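Local coordinates for putative leucoanthocyanidin reductase 1 (Vitis vinifera, PDB 3I6I), which probably reduces leucoanthocyanidins to flavan-3-ols such as catechin, with NADPH as the hydride donor, at residues I96-I100 against E139-V143; C159-S164 against Y194-G198; D210-T214 against V293-Y299; C225-N229 against F304-E308. One frame throughout, in Å; residues are numbered along the deposited sequence.

Contact 1: I96-I100 against E139-V143; sequences ILDQI and EKRRV. With NDP (NADPH dihydro-nicotinamide-adenine-dinucleotide phosphate), chain B.
The carbonyl oxygen of Ile-96 is gripped twice by Gln-99 while CG2 of Val-143 rests against it. Gln-99 NE2 meets this O at 3.0 Å in the carbonyl plane, on a lone pair, with an N-H...O angle of 165°, and the backbone N of Gln-99 takes the same oxygen. The other end of the amide, OE1, is held by Ser-89 OG and Ser-118 N, so its flip is fixed and its NE2 faces the methyls of Val-143. Ile-96 packs on Glu-139 and Lys-140: its CG2 lies 3.8 Å from Glu-139 CB, and its CD1 3.9 Å from Lys-140 CE. Glu-139 runs out extended past Leu-97, the two side chains crossing at about a right angle with Leu-97 CG 3.9 Å from Glu-139 CD. Its CG sits beside the backbone N (chi1 -67°), which carries OE1 to a water that in turn accepts from Leu-97 N, 3.0 Å on each side. With an alanine here, this water would probably lose its carboxylate mate and Leu-97 the aliphatic stem it lies on. Farther along, Ile-100 CD1 touches Arg-142 NE. The same two segments reach NADPH: Lys-140 NZ, at the end of an extended chain, binds ribose O3D at 2.8 Å and O2D at 3.1 Å, as the lysine of short-chain dehydrogenases does, while Asp-98 OD2 accepts from adenine N6A. The segment leading into helix 99-109 thus lies beside the middle of helix 133-149, both belonging to the Rossmann half whose parallel sheet ends in strand 114-116.

Contact 2: C159-S164 against Y194-G198; sequences CNSIAS and YFVAG. With NDP (NADPH dihydro-nicotinamide-adenine-dinucleotide phosphate), chain B.
Ser-161 and Ile-162 lie parallel to Phe-195 and Val-196, and here the backbones fit most tightly. Ser-161 N gives its hydrogen to Tyr-194 O at 3.0 Å, and Val-196 N returns one to Ser-161 O at 2.8 Å, both donors almost in line with the carbonyls. The third bond, Ala-163 N to Val-196 O at 2.9 Å, comes from well above the carbonyl plane, where the chain bends into an inverse gamma turn centred on Ala-163. Close CA-H...O contacts fill in beside these bonds. Ile-162 has CG1 opposite its backbone N (chi1 -163°), and an unusual chi2 of 133° lays CD1 on Gly-198 CA at 3.7 Å, while CG2 faces the carboxamide nitrogen N7N of the nicotinamide. Val-196 CG2 covers Cys-159 O, a buried oxygen without a polar partner in the model. Asn-160 and Tyr-194 run side by side, amide and ring planes 21° apart, with ND2 3.6 Å from ring carbon CD1; the ND2 itself is held by Phe-221 O. The fit is looser at the other end, where the partly exposed Ser-164 points away and its O comes no nearer than 4.3 Å to Phe-195 CE1. Backbone bonds therefore do most of the joining, independently of side-chain identity, and probably hold residues 160-162 alongside the nicotinamide, consistent with their place in the cofactor pocket.

Contact 3: D210-T214 against V293-Y299; sequences DDVRT and VEVTTLY
The side chains of Asp-211 and Tyr-299 come from opposite directions: the phenol OH donates to OD2 at 2.7 Å, arriving on the anti side with carboxylate and ring planes 60° apart. The CG of Asp-211 stands opposite the backbone N (chi1 -164°), turning the carboxylate toward both Tyr-299 and Arg-213. OD1 takes the backbone N of Arg-213, closing an Asx turn, and also Arg-213 NE at 3.0 Å on its syn lone pair. OD2 receives Arg-213 NH2 at 2.8 Å, so the arginine grips the acid side-on in a salt bridge and each carboxylate oxygen carries two bonds. Arg-213 then bends at CD (chi3 -69°) and offers its end to Leu-298 O, with NH1 at 2.8 Å in the carbonyl plane and NH2 at 3.0 Å from above it. Leu-298 CD2 lies 3.6 Å over the centre of one guanidinium face, while the ring of Tyr-299 stands almost perpendicular, its CE1 at the guanidinium edge. Thr-214 adds an apolar touch: CG2 meets Leu-298 CD1 at 3.8 Å and, less closely, Val-293 CG2, while its OG1 is held by Thr-208 O and Arg-114. With an alanine at Asp-211, Arg-213 would probably lose its salt-bridge partner and be steered to Leu-298 O less firmly, and the phenol of Tyr-299 would be left without this acceptor. The exposed arginine, fixed by its own loop's carboxylate, is thus presented ready-shaped to the last carbonyl of helix 295-298, where its positive charge should suit the partial negative charge of a helix end.

Contact 4: C225-N229 against F304-E308; sequences CNCLN and FRTVE
A chi1 of -68° sets CG of Asn-226 opposite its carbonyl carbon, and a chi2 near 10° turns the amide so that ND2 faces Arg-305 and OD1 faces Thr-306. ND2 donates to Arg-305 O at 2.8 Å, in the carbonyl plane and with the oxygen lying in the amide's own plane; the N-H...O angle of 174° makes it nearly straight. The same nitrogen also binds Phe-195 O of the neighbouring strand, so two carbonyls hold this buried amide and fix its flip. OD1 lies 3.4 Å from Thr-306 CA and accepts from a water at 2.8 Å, which reaches on only weakly to Phe-304 O. A second water spans the gap, giving to Cys-225 O at 2.9 Å and accepting from Val-307 N at 3.1 Å. Beside these polar links Val-307 slides past Asn-226 in the opposite direction, its CG2 packed 4.0 Å from Asn-226 CG; in the conformer given, CD1 of Leu-228 also comes near Val-307 CG2. Arg-305 turns its side chain away, and its guanidinium is bound by Thr-199 OG1. The arrangement is a helix start joined to a strand edge: Thr-306 is the N-cap of helix 307-315, its OG1 taking Glu-309 N, and the asparagine side chain ties the lead-in to that helix to strands 227-228 and 193-196 of the small mixed sheet.

Overall arrangement
Contact 2 is the deeply buried one of the four, its centre about 9 Å from that of the chain, and it is joined by backbone strand bonds; the others lie 15 to 17 Å out and are only partly buried. Contacts 1 and 2 both reach NADPH, yet stand about 23 Å apart between centres: the first sets the lead-in to helix 99-109 against helix 133-149 through apolar packing and a bridging water, the second borders the nicotinamide. Contacts 2 and 4 share the small mixed sheet and touch directly. Contact 3, rich in charge at the surface, touches contact 4 where helix 295-298 packs on the ring of Phe-304, whereas contact 4 relies on one amide and waters.

Contact 1: I96-I100 against E139-V143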
# COMPACT_ATOMS: atom_id res chain seq x y z
N ILE A 96 7.66 -7.55 -7.38
CA ILE A 96 8.27 -6.22 -7.35
C ILE A 96 9.30 -6.02 -8.52
O ILE A 96 9.29 -4.97 -9.17
CB ILE A 96 8.95 -5.95 -5.98
CG1 ILE A 96 7.90 -5.94 -4.87
CG2 ILE A 96 9.72 -4.62 -6.03
CD1 ILE A 96 6.71 -5.01 -5.13
N LEU A 97 10.16 -6.98 -8.78
CA LEU A 97 11.17 -6.80 -9.87
C LEU A 97 10.58 -6.90 -11.30
O LEU A 97 11.23 -6.52 -12.28
CB LEU A 97 12.32 -7.74 -9.68
CG LEU A 97 13.15 -7.59 -8.43
CD1 LEU A 97 14.27 -8.61 -8.44
CD2 LEU A 97 13.65 -6.18 -8.28
N ASP A 98 9.32 -7.33 -11.42
CA ASP A 98 8.59 -7.24 -12.70
C ASP A 98 8.46 -5.78 -13.13
O ASP A 98 8.18 -5.47 -14.29
CB ASP A 98 7.17 -7.84 -12.60
CG ASP A 98 7.15 -9.38 -12.46
OD1 ASP A 98 8.18 -10.04 -12.70
OD2 ASP A 98 6.05 -9.92 -12.15
N GLN A 99 8.63 -4.87 -12.17
CA GLN A 99 8.56 -3.45 -12.47
C GLN A 99 9.77 -2.93 -13.26
O GLN A 99 9.71 -1.84 -13.83
CB GLN A 99 8.40 -2.65 -11.18
CG GLN A 99 7.06 -2.86 -10.52
CD GLN A 99 6.95 -2.16 -9.20
OE1 GLN A 99 6.15 -1.22 -9.04
NE2 GLN A 99 7.79 -2.58 -8.26
N ILE A 100 10.86 -3.69 -13.30
CA ILE A 100 12.09 -3.25 -13.97
C ILE A 100 11.82 -2.99 -15.44
O ILE A 100 12.16 -1.91 -15.97
CB ILE A 100 13.24 -4.23 -13.78
CG1 ILE A 100 13.70 -4.24 -12.31
CG2 ILE A 100 14.43 -3.87 -14.69
CD1 ILE A 100 14.83 -5.17 -12.07
N GLU A 139 14.34 -5.20 -2.96
CA GLU A 139 13.74 -5.13 -4.30
C GLU A 139 13.06 -3.77 -4.53
O GLU A 139 13.22 -3.18 -5.61
CB GLU A 139 12.76 -6.26 -4.49
CG GLU A 139 13.48 -7.62 -4.52
CD GLU A 139 12.59 -8.79 -4.80
OE1 GLU A 139 11.34 -8.63 -4.90
OE2 GLU A 139 13.15 -9.90 -4.94
N LYS A 140 12.31 -3.28 -3.54
CA LYS A 140 11.67 -1.96 -3.66
C LYS A 140 12.70 -0.82 -3.79
O LYS A 140 12.51 0.12 -4.58
CB LYS A 140 10.67 -1.74 -2.53
CG LYS A 140 9.44 -2.65 -2.60
CD LYS A 140 8.37 -2.28 -1.59
CE LYS A 140 7.14 -3.18 -1.75
NZ LYS A 140 5.94 -2.58 -1.06
N ARG A 141 13.80 -0.92 -3.06
CA ARG A 141 14.87 0.08 -3.11
C ARG A 141 15.55 0.07 -4.47
O ARG A 141 15.90 1.13 -4.98
CB ARG A 141 15.94 -0.22 -2.06
CG ARG A 141 15.48 0.05 -0.64
CD ARG A 141 16.51 -0.44 0.30
NE ARG A 141 16.08 -0.40 1.68
CZ ARG A 141 16.64 -1.09 2.67
NH1 ARG A 141 17.70 -1.84 2.45
NH2 ARG A 141 16.16 -0.99 3.88
N ARG A 142 15.71 -1.12 -5.03
CA ARG A 142 16.32 -1.30 -6.36
C ARG A 142 15.40 -0.66 -7.41
O ARG A 142 15.86 0.05 -8.31
CB ARG A 142 16.58 -2.79 -6.62
CG ARG A 142 17.57 -3.08 -7.74
CD ARG A 142 16.91 -3.36 -8.99
NE ARG A 142 17.83 -3.88 -10.01
CZ ARG A 142 18.50 -3.15 -10.92
NH1 ARG A 142 18.44 -1.81 -10.94
NH2 ARG A 142 19.25 -3.79 -11.82
N VAL A 143 14.11 -0.84 -7.30
CA VAL A 143 13.18 -0.18 -8.19
C VAL A 143 13.26 1.36 -8.04
O VAL A 143 13.30 2.06 -9.04
CB VAL A 143 11.77 -0.67 -8.03
CG1 VAL A 143 10.77 0.20 -8.77
CG2 VAL A 143 11.69 -2.17 -8.47
PA NDP B . -2.00 -8.39 -4.79
O1A NDP B . -1.29 -9.72 -4.90
O2A NDP B . -3.42 -8.35 -3.97
O5B NDP B . -2.33 -7.70 -6.21
C5B NDP B . -1.34 -7.62 -7.19
C4B NDP B . -1.90 -7.16 -8.48
O4B NDP B . -0.70 -7.11 -9.34
C3B NDP B . -2.86 -8.19 -9.12
O3B NDP B . -3.91 -7.54 -9.89
C2B NDP B . -1.95 -8.98 -10.06
O2B NDP B . -2.70 -9.50 -11.15
C1B NDP B . -1.06 -7.84 -10.57
N9A NDP B . 0.19 -8.24 -11.21
C8A NDP B . 1.17 -8.93 -10.63
N7A NDP B . 2.17 -9.07 -11.51
C5A NDP B . 1.83 -8.45 -12.64
C6A NDP B . 2.47 -8.28 -13.87
N6A NDP B . 3.69 -8.78 -14.08
N1A NDP B . 1.83 -7.59 -14.84
C2A NDP B . 0.63 -7.07 -14.62
N3A NDP B . -0.01 -7.20 -13.45
C4A NDP B . 0.58 -7.91 -12.45
O3 NDP B . -1.01 -7.37 -4.07
PN NDP B . -1.25 -6.42 -2.75
O1N NDP B . -2.39 -5.47 -2.77
O2N NDP B . -1.14 -7.43 -1.55
O5D NDP B . 0.21 -5.67 -2.76
C5D NDP B . 0.40 -4.46 -3.52
C4D NDP B . 1.46 -3.63 -2.86
O4D NDP B . 0.83 -3.18 -1.63
C3D NDP B . 2.72 -4.37 -2.47
O3D NDP B . 3.82 -3.47 -2.60
C2D NDP B . 2.50 -4.66 -1.00
O2D NDP B . 3.76 -4.65 -0.36
C1D NDP B . 1.70 -3.44 -0.53
N1N NDP B . 0.70 -3.70 0.56
C2N NDP B . 0.55 -2.81 1.66
C3N NDP B . -0.06 -3.22 2.77
C7N NDP B . -0.24 -2.23 3.94
O7N NDP B . 0.13 -1.05 3.84
N7N NDP B . -0.88 -2.69 5.00
C4N NDP B . -0.58 -4.66 2.87
C5N NDP B . -0.85 -5.24 1.48
C6N NDP B . -0.28 -4.72 0.41
P2B NDP B . -2.88 -11.17 -11.27
O1X NDP B . -3.73 -11.65 -10.15
O2X NDP B . -3.45 -11.37 -12.74
O3X NDP B . -1.42 -11.77 -11.21
O HOH W 1 10.23 -9.71 -7.51

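Contact 2: C159-S164 against Y194-G198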
# COMPACT_ATOMS: atom_id res chain seq x y z
N CYS A 159 2.03 4.70 2.96
CA CYS A 159 0.76 4.85 3.62
C CYS A 159 0.58 4.08 4.94
O CYS A 159 -0.52 4.10 5.54
CB CYS A 159 -0.40 4.52 2.69
SG CYS A 159 -0.28 2.83 2.04
N ASN A 160 1.61 3.39 5.38
CA ASN A 160 1.60 2.71 6.67
C ASN A 160 0.57 1.56 6.64
O ASN A 160 0.43 0.94 5.61
CB ASN A 160 1.43 3.69 7.82
CG ASN A 160 2.71 4.49 8.06
OD1 ASN A 160 3.83 3.95 8.02
ND2 ASN A 160 2.56 5.82 8.24
N SER A 161 -0.10 1.23 7.75
CA SER A 161 -0.89 0.01 7.78
C SER A 161 -2.34 0.19 7.31
O SER A 161 -3.02 1.12 7.72
CB SER A 161 -0.88 -0.59 9.20
OG SER A 161 0.43 -0.96 9.53
N ILE A 162 -2.87 -0.77 6.56
CA ILE A 162 -4.31 -0.82 6.33
C ILE A 162 -5.04 -1.10 7.65
O ILE A 162 -4.52 -1.77 8.52
CB ILE A 162 -4.69 -1.87 5.23
CG1 ILE A 162 -6.11 -1.63 4.71
CG2 ILE A 162 -4.52 -3.28 5.76
CD1 ILE A 162 -6.23 -1.66 3.18
N ALA A 163 -6.21 -0.53 7.82
CA ALA A 163 -6.95 -0.59 9.06
C ALA A 163 -7.63 -1.94 9.26
O ALA A 163 -8.83 -2.05 9.20
CB ALA A 163 -7.93 0.49 9.12
N SER A 164 -6.82 -2.95 9.48
CA SER A 164 -7.31 -4.28 9.78
C SER A 164 -6.61 -4.69 11.04
O SER A 164 -5.75 -3.96 11.54
CB SER A 164 -6.99 -5.26 8.65
OG SER A 164 -5.61 -5.27 8.35
N TYR A 194 0.30 3.78 12.37
CA TYR A 194 -0.79 4.49 11.72
C TYR A 194 -1.64 3.54 10.92
O TYR A 194 -1.15 2.79 10.10
CB TYR A 194 -0.27 5.60 10.80
CG TYR A 194 0.41 6.75 11.51
CD1 TYR A 194 1.79 6.79 11.64
CD2 TYR A 194 -0.34 7.78 12.07
CE1 TYR A 194 2.41 7.84 12.31
CE2 TYR A 194 0.27 8.84 12.69
CZ TYR A 194 1.64 8.85 12.82
OH TYR A 194 2.15 9.93 13.49
N PHE A 195 -2.94 3.58 11.16
CA PHE A 195 -3.92 2.72 10.47
C PHE A 195 -4.80 3.55 9.57
O PHE A 195 -5.33 4.60 9.96
CB PHE A 195 -4.77 1.95 11.49
CG PHE A 195 -3.97 1.09 12.40
CD1 PHE A 195 -3.65 -0.21 12.05
CD2 PHE A 195 -3.44 1.60 13.59
CE1 PHE A 195 -2.89 -1.01 12.88
CE2 PHE A 195 -2.66 0.81 14.42
CZ PHE A 195 -2.39 -0.52 14.07
N VAL A 196 -4.93 3.10 8.33
CA VAL A 196 -5.62 3.86 7.30
C VAL A 196 -6.63 2.98 6.60
O VAL A 196 -6.32 1.84 6.15
CB VAL A 196 -4.60 4.38 6.27
CG1 VAL A 196 -5.29 5.28 5.23
CG2 VAL A 196 -3.45 5.12 6.97
N ALA A 197 -7.85 3.48 6.47
CA ALA A 197 -8.84 2.78 5.67
C ALA A 197 -8.39 2.56 4.24
O ALA A 197 -7.85 3.45 3.61
CB ALA A 197 -10.20 3.52 5.67
N GLY A 198 -8.65 1.37 3.71
CA GLY A 198 -8.49 1.12 2.28
C GLY A 198 -8.99 2.23 1.36
O GLY A 198 -8.30 2.64 0.41
PA NDP B . -2.00 -8.39 -4.79
O1A NDP B . -1.29 -9.72 -4.90
O2A NDP B . -3.42 -8.35 -3.97
O5B NDP B . -2.33 -7.70 -6.21
C5B NDP B . -1.34 -7.62 -7.19
C4B NDP B . -1.90 -7.16 -8.48
O4B NDP B . -0.70 -7.11 -9.34
C3B NDP B . -2.86 -8.19 -9.12
O3B NDP B . -3.91 -7.54 -9.89
C2B NDP B . -1.95 -8.98 -10.06
O2B NDP B . -2.70 -9.50 -11.15
C1B NDP B . -1.06 -7.84 -10.57
N9A NDP B . 0.19 -8.24 -11.21
C8A NDP B . 1.17 -8.93 -10.63
N7A NDP B . 2.17 -9.07 -11.51
C5A NDP B . 1.83 -8.45 -12.64
C6A NDP B . 2.47 -8.28 -13.87
N6A NDP B . 3.69 -8.78 -14.08
N1A NDP B . 1.83 -7.59 -14.84
C2A NDP B . 0.63 -7.07 -14.62
N3A NDP B . -0.01 -7.20 -13.45
C4A NDP B . 0.58 -7.91 -12.45
O3 NDP B . -1.01 -7.37 -4.07
PN NDP B . -1.25 -6.42 -2.75
O1N NDP B . -2.39 -5.47 -2.77
O2N NDP B . -1.14 -7.43 -1.55
O5D NDP B . 0.21 -5.67 -2.76
C5D NDP B . 0.40 -4.46 -3.52
C4D NDP B . 1.46 -3.63 -2.86
O4D NDP B . 0.83 -3.18 -1.63
C3D NDP B . 2.72 -4.37 -2.47
O3D NDP B . 3.82 -3.47 -2.60
C2D NDP B . 2.50 -4.66 -1.00
O2D NDP B . 3.76 -4.65 -0.36
C1D NDP B . 1.70 -3.44 -0.53
N1N NDP B . 0.70 -3.70 0.56
C2N NDP B . 0.55 -2.81 1.66
C3N NDP B . -0.06 -3.22 2.77
C7N NDP B . -0.24 -2.23 3.94
O7N NDP B . 0.13 -1.05 3.84
N7N NDP B . -0.88 -2.69 5.00
C4N NDP B . -0.58 -4.66 2.87
C5N NDP B . -0.85 -5.24 1.48
C6N NDP B . -0.28 -4.72 0.41
P2B NDP B . -2.88 -11.17 -11.27
O1X NDP B . -3.73 -11.65 -10.15
O2X NDP B . -3.45 -11.37 -12.74
O3X NDP B . -1.42 -11.77 -11.21

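Contact 3: D210-T214 against V293-Y299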
# COMPACT_ATOMS: atom_id res chain seq x y z
N ASP A 210 -0.87 14.20 -9.51
CA ASP A 210 -0.60 15.45 -10.27
C ASP A 210 -0.48 16.71 -9.41
O ASP A 210 -0.56 17.83 -9.92
CB ASP A 210 -1.63 15.60 -11.42
CG ASP A 210 -3.09 15.59 -10.96
OD1 ASP A 210 -3.39 15.57 -9.73
OD2 ASP A 210 -3.95 15.57 -11.88
N ASP A 211 -0.21 16.51 -8.13
CA ASP A 211 0.02 17.58 -7.15
C ASP A 211 1.45 18.04 -7.33
O ASP A 211 2.37 17.24 -7.30
CB ASP A 211 -0.25 17.04 -5.74
CG ASP A 211 -0.41 18.09 -4.70
OD1 ASP A 211 0.30 19.13 -4.72
OD2 ASP A 211 -1.29 17.87 -3.81
N VAL A 212 1.65 19.34 -7.53
CA VAL A 212 3.04 19.84 -7.61
C VAL A 212 3.86 19.52 -6.35
O VAL A 212 5.09 19.39 -6.38
CB VAL A 212 3.08 21.35 -7.89
CG1 VAL A 212 2.65 22.17 -6.59
CG2 VAL A 212 4.48 21.74 -8.37
N ARG A 213 3.19 19.39 -5.21
CA ARG A 213 3.85 19.26 -3.96
C ARG A 213 4.33 17.83 -3.66
O ARG A 213 5.06 17.62 -2.69
CB ARG A 213 2.90 19.68 -2.81
CG ARG A 213 2.42 21.13 -2.96
CD ARG A 213 1.36 21.45 -1.90
NE ARG A 213 0.14 20.70 -2.21
CZ ARG A 213 -0.85 20.47 -1.36
NH1 ARG A 213 -0.84 21.00 -0.14
NH2 ARG A 213 -1.86 19.73 -1.77
N THR A 214 3.89 16.89 -4.47
CA THR A 214 4.29 15.47 -4.27
C THR A 214 5.27 14.97 -5.33
O THR A 214 5.68 13.81 -5.34
CB THR A 214 3.08 14.59 -4.30
OG1 THR A 214 2.42 14.70 -5.57
CG2 THR A 214 2.17 14.97 -3.11
N VAL A 293 6.64 14.61 2.42
CA VAL A 293 5.42 15.37 2.70
C VAL A 293 4.45 14.46 3.45
O VAL A 293 4.58 13.22 3.41
CB VAL A 293 4.76 16.00 1.44
CG1 VAL A 293 5.61 17.18 0.88
CG2 VAL A 293 4.52 14.98 0.31
N GLU A 294 3.47 15.07 4.12
CA GLU A 294 2.49 14.27 4.90
C GLU A 294 1.07 14.55 4.43
O GLU A 294 0.67 15.71 4.25
CB GLU A 294 2.69 14.55 6.37
CG GLU A 294 2.04 13.53 7.30
CD GLU A 294 0.54 13.78 7.50
OE1 GLU A 294 0.14 14.93 7.81
OE2 GLU A 294 -0.24 12.83 7.31
N VAL A 295 0.30 13.50 4.22
CA VAL A 295 -1.03 13.59 3.64
C VAL A 295 -2.00 14.56 4.30
O VAL A 295 -2.67 15.32 3.61
CB VAL A 295 -1.71 12.19 3.59
CG1 VAL A 295 -3.09 12.30 2.88
CG2 VAL A 295 -0.84 11.27 2.91
N THR A 296 -2.09 14.53 5.63
CA THR A 296 -3.02 15.38 6.33
C THR A 296 -2.68 16.88 6.25
O THR A 296 -3.55 17.70 6.35
CB THR A 296 -3.29 14.99 7.80
OG1 THR A 296 -2.20 15.35 8.62
CG2 THR A 296 -3.55 13.53 7.91
N THR A 297 -1.41 17.22 6.06
CA THR A 297 -1.04 18.63 5.86
C THR A 297 -1.14 19.05 4.39
O THR A 297 -1.39 20.23 4.09
CB THR A 297 0.32 18.94 6.51
OG1 THR A 297 1.36 18.24 5.86
CG2 THR A 297 0.32 18.52 7.98
N LEU A 298 -0.99 18.10 3.46
CA LEU A 298 -1.27 18.35 2.04
C LEU A 298 -2.73 18.69 1.81
O LEU A 298 -3.02 19.54 0.97
CB LEU A 298 -0.93 17.14 1.18
CG LEU A 298 0.56 16.83 1.01
CD1 LEU A 298 0.75 15.42 0.37
CD2 LEU A 298 1.27 17.95 0.16
N TYR A 299 -3.63 17.99 2.50
CA TYR A 299 -5.06 18.03 2.18
C TYR A 299 -5.83 18.36 3.46
O TYR A 299 -6.46 17.51 4.07
CB TYR A 299 -5.49 16.70 1.55
CG TYR A 299 -4.63 16.38 0.34
CD1 TYR A 299 -4.63 17.23 -0.78
CD2 TYR A 299 -3.84 15.26 0.31
CE1 TYR A 299 -3.84 16.96 -1.87
CE2 TYR A 299 -3.05 14.98 -0.76
CZ TYR A 299 -3.04 15.83 -1.85
OH TYR A 299 -2.23 15.53 -2.89

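Contact 4: C225-N229 against F304-E308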
# COMPACT_ATOMS: atom_id res chain seq x y z
N CYS A 225 -5.45 10.92 14.36
CA CYS A 225 -6.51 10.26 15.14
C CYS A 225 -6.46 8.74 14.99
O CYS A 225 -7.17 8.00 15.72
CB CYS A 225 -7.86 10.74 14.72
SG CYS A 225 -8.16 12.50 15.12
N ASN A 226 -5.65 8.26 14.06
CA ASN A 226 -5.51 6.83 13.80
C ASN A 226 -4.10 6.35 14.17
O ASN A 226 -3.64 5.31 13.68
CB ASN A 226 -5.81 6.51 12.33
CG ASN A 226 -7.27 6.70 11.93
OD1 ASN A 226 -8.10 7.26 12.66
ND2 ASN A 226 -7.57 6.32 10.70
N CYS A 227 -3.42 7.11 15.02
CA CYS A 227 -2.08 6.75 15.52
C CYS A 227 -2.33 5.99 16.84
O CYS A 227 -2.55 6.59 17.90
CB CYS A 227 -1.25 8.00 15.76
SG CYS A 227 0.47 7.64 16.23
N LEU A 228 -2.37 4.68 16.74
CA LEU A 228 -2.68 3.84 17.90
C LEU A 228 -1.63 2.76 18.08
O LEU A 228 -1.01 2.29 17.12
CB LEU A 228 -4.05 3.16 17.71
CG LEU A 228 -5.26 4.07 17.51
CD1 LEU A 228 -5.44 4.30 16.04
CD2 LEU A 228 -6.50 3.42 18.10
N ASN A 229 -1.41 2.37 19.33
CA ASN A 229 -0.63 1.18 19.66
C ASN A 229 -1.59 -0.03 19.72
O ASN A 229 -2.83 0.12 19.60
CB ASN A 229 0.22 1.37 20.92
CG ASN A 229 -0.58 1.66 22.15
OD1 ASN A 229 -1.60 0.99 22.44
ND2 ASN A 229 -0.10 2.59 22.95
N PHE A 304 -9.80 11.75 7.59
CA PHE A 304 -9.61 10.32 7.38
C PHE A 304 -10.68 9.59 8.15
O PHE A 304 -11.04 10.00 9.25
CB PHE A 304 -8.25 9.88 7.96
CG PHE A 304 -7.12 10.02 6.98
CD1 PHE A 304 -6.42 8.91 6.58
CD2 PHE A 304 -6.82 11.26 6.41
CE1 PHE A 304 -5.38 9.01 5.65
CE2 PHE A 304 -5.81 11.38 5.47
CZ PHE A 304 -5.08 10.27 5.10
N ARG A 305 -11.18 8.50 7.58
CA ARG A 305 -12.03 7.56 8.33
C ARG A 305 -11.27 7.06 9.58
O ARG A 305 -10.10 6.69 9.51
CB ARG A 305 -12.37 6.37 7.43
CG ARG A 305 -13.23 6.76 6.24
CD ARG A 305 -13.54 5.57 5.37
NE ARG A 305 -14.51 4.69 6.02
CZ ARG A 305 -14.80 3.46 5.62
NH1 ARG A 305 -14.20 2.91 4.55
NH2 ARG A 305 -15.69 2.76 6.30
N THR A 306 -11.94 7.06 10.72
CA THR A 306 -11.34 6.57 11.93
C THR A 306 -11.40 5.03 11.97
O THR A 306 -12.24 4.37 11.31
CB THR A 306 -12.07 7.13 13.15
OG1 THR A 306 -13.36 6.50 13.27
CG2 THR A 306 -12.27 8.64 13.01
N VAL A 307 -10.57 4.48 12.84
CA VAL A 307 -10.51 3.03 13.08
C VAL A 307 -11.82 2.52 13.65
O VAL A 307 -12.34 1.46 13.26
CB VAL A 307 -9.35 2.66 13.99
CG1 VAL A 307 -9.37 1.14 14.30
CG2 VAL A 307 -8.00 3.09 13.41
N GLU A 308 -12.39 3.29 14.58
CA GLU A 308 -13.73 3.00 15.10
C GLU A 308 -14.73 2.79 13.98
O GLU A 308 -15.44 1.79 14.00
CB GLU A 308 -14.22 4.08 16.05
CG GLU A 308 -13.84 3.83 17.49
O HOH W 2 -9.28 6.04 15.16
O HOH W 3 -8.73 9.80 11.73